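Local coordinates for probable LRR receptor-like serine/threonine-protein kinase At4g26540 (Arabidopsis thaliana, PDB 5HZ0) that acts as a receptor for RGF peptide hormones, which maintain the root stem cell niche, and pairs with SERK co-receptors once peptide is bound, at residues A[244-247]-A[248-252]. The protein carries 5 engineered substitutions. Sequence-based numbering, arbitrary orientation.
Sequences GKIP and TELGN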
ATOM      1  N   GLY A 244     -21.582   6.831  11.986  1.00  5.11           N
ATOM      2  CA  GLY A 244     -21.716   7.775  13.077  1.00  8.34           C
ATOM      3  C   GLY A 244     -20.435   8.508  13.439  1.00 10.87           C
ATOM      4  O   GLY A 244     -19.404   8.363  12.779  1.00 16.40           O
ATOM      5  N   LYS A 245     -20.514   9.301  14.501  1.00  7.04           N
ATOM      6  CA  LYS A 245     -19.398  10.116  14.977  1.00 15.43           C
ATOM      7  C   LYS A 245     -18.392   9.411  15.914  1.00 16.14           C
ATOM      8  O   LYS A 245     -18.732   8.467  16.621  1.00 17.39           O
ATOM      9  CB  LYS A 245     -19.902  11.446  15.569  1.00 14.34           C
ATOM     10  CG  LYS A 245     -21.107  11.351  16.488  1.00 19.08           C
ATOM     11  CD  LYS A 245     -21.773  12.727  16.668  1.00 29.21           C
ATOM     12  CE  LYS A 245     -22.165  13.351  15.318  1.00 36.64           C
ATOM     13  NZ  LYS A 245     -23.142  14.482  15.423  1.00 35.38           N
ATOM     14  N   ILE A 246     -17.140   9.858  15.870  1.00 15.59           N
ATOM     15  CA  ILE A 246     -16.119   9.405  16.814  1.00  7.50           C
ATOM     16  C   ILE A 246     -16.511   9.830  18.223  1.00  4.19           C
ATOM     17  O   ILE A 246     -16.785  11.000  18.463  1.00  6.06           O
ATOM     18  CB  ILE A 246     -14.738   9.995  16.450  1.00  2.00           C
ATOM     19  CG1 ILE A 246     -14.356   9.583  15.027  1.00  2.00           C
ATOM     20  CG2 ILE A 246     -13.677   9.543  17.428  1.00  3.98           C
ATOM     21  CD1 ILE A 246     -13.199  10.343  14.473  1.00  2.00           C
ATOM     22  N   PRO A 247     -16.590   8.874  19.153  1.00  2.49           N
ATOM     23  CA  PRO A 247     -16.942   9.260  20.525  1.00  2.57           C
ATOM     24  C   PRO A 247     -15.948  10.268  21.103  1.00 10.15           C
ATOM     25  O   PRO A 247     -14.734  10.098  21.029  1.00 10.04           O
ATOM     26  CB  PRO A 247     -16.861   7.944  21.300  1.00  2.00           C
ATOM     27  CG  PRO A 247     -17.047   6.887  20.291  1.00  7.60           C
ATOM     28  CD  PRO A 247     -16.480   7.414  18.992  1.00  6.70           C
ATOM     29  N   THR A 248     -16.497  11.338  21.651  1.00 10.03           N
ATOM     30  CA  THR A 248     -15.739  12.343  22.366  1.00  7.69           C
ATOM     31  C   THR A 248     -14.995  11.712  23.544  1.00 15.41           C
ATOM     32  O   THR A 248     -13.848  12.063  23.862  1.00 10.90           O
ATOM     33  CB  THR A 248     -16.719  13.411  22.883  1.00  8.35           C
ATOM     34  OG1 THR A 248     -16.791  14.474  21.928  1.00 10.34           O
ATOM     35  CG2 THR A 248     -16.292  13.957  24.223  1.00 15.82           C
ATOM     36  N   GLU A 249     -15.661  10.751  24.169  1.00  8.36           N
ATOM     37  CA  GLU A 249     -15.183  10.141  25.388  1.00  8.27           C
ATOM     38  C   GLU A 249     -13.817   9.471  25.252  1.00 11.83           C
ATOM     39  O   GLU A 249     -13.178   9.195  26.261  1.00  7.19           O
ATOM     40  CB  GLU A 249     -16.217   9.137  25.893  1.00 10.51           C
ATOM     41  CG  GLU A 249     -17.440   9.789  26.518  1.00  2.00           C
ATOM     42  CD  GLU A 249     -18.312  10.474  25.512  1.00  9.76           C
ATOM     43  OE1 GLU A 249     -18.245  10.100  24.319  1.00 14.86           O
ATOM     44  OE2 GLU A 249     -19.073  11.379  25.906  1.00 11.89           O
ATOM     45  N   LEU A 250     -13.379   9.202  24.020  1.00  2.00           N
ATOM     46  CA  LEU A 250     -12.048   8.642  23.795  1.00 14.43           C
ATOM     47  C   LEU A 250     -10.940   9.553  24.354  1.00 17.01           C
ATOM     48  O   LEU A 250      -9.870   9.073  24.718  1.00 22.31           O
ATOM     49  CB  LEU A 250     -11.795   8.364  22.312  1.00  7.80           C
ATOM     50  CG  LEU A 250     -12.443   7.107  21.751  1.00 11.58           C
ATOM     51  CD1 LEU A 250     -12.206   7.016  20.252  1.00 13.84           C
ATOM     52  CD2 LEU A 250     -11.923   5.870  22.452  1.00  7.51           C
ATOM     53  N   GLY A 251     -11.211  10.853  24.446  1.00  5.66           N
ATOM     54  CA  GLY A 251     -10.282  11.774  25.067  1.00  9.45           C
ATOM     55  C   GLY A 251     -10.015  11.491  26.542  1.00 12.61           C
ATOM     56  O   GLY A 251      -9.124  12.088  27.142  1.00 17.09           O
ATOM     57  N   ASN A 252     -10.799  10.584  27.114  1.00 11.24           N
ATOM     58  CA  ASN A 252     -10.712  10.163  28.520  1.00 14.70           C
ATOM     59  C   ASN A 252      -9.855   8.916  28.772  1.00 15.35           C
ATOM     60  O   ASN A 252      -9.929   8.312  29.840  1.00 18.92           O
ATOM     61  CB  ASN A 252     -12.106   9.977  29.131  1.00 10.49           C
ATOM     62  CG  ASN A 252     -12.986  11.176  28.914  1.00 13.76           C
ATOM     63  OD1 ASN A 252     -12.490  12.295  28.756  1.00 14.41           O
ATOM     64  ND2 ASN A 252     -14.304  10.953  28.877  1.00 12.33           N
TER
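I246 and L250 meet inside one turn of the extracellular leucine-rich-repeat solenoid, where the plant-type G-x-I-P sequence leads from the extended backbone of G244 to P247 into the short 3-10 segment 248-251. The two side chains cross at about a right angle: the CG2 methyl of I246 touches the CD1 methyl of L250 at 4.1 Å. I246 has CG2 anti to its backbone N, with CG1 beside that N (chi1 -58°); the gamma methyl thus faces the leucine while the CD1 end of the isoleucine leads away from the 3-10 segment. L250 CB lies 3.6 Å from P247 O. The same carbonyl accepts a weak, long bond from L250 N, at 3.4 Å with an N-H...O angle of 161°, so the backbone and side chain of one leucine both close on it. Inside the 3-10 turn, G251 N bonds to T248 O, which also accepts a hydrogen bond from S273 OG. L250 reaches on to I226 and F261, and P247 packs on I222, joining this turn to neighbouring coils of the solenoid. E249, by contrast, bends at chi2 (70°) and folds its carboxylate back beside the proline, bringing OE1 to 4.0 Å from P247 CB.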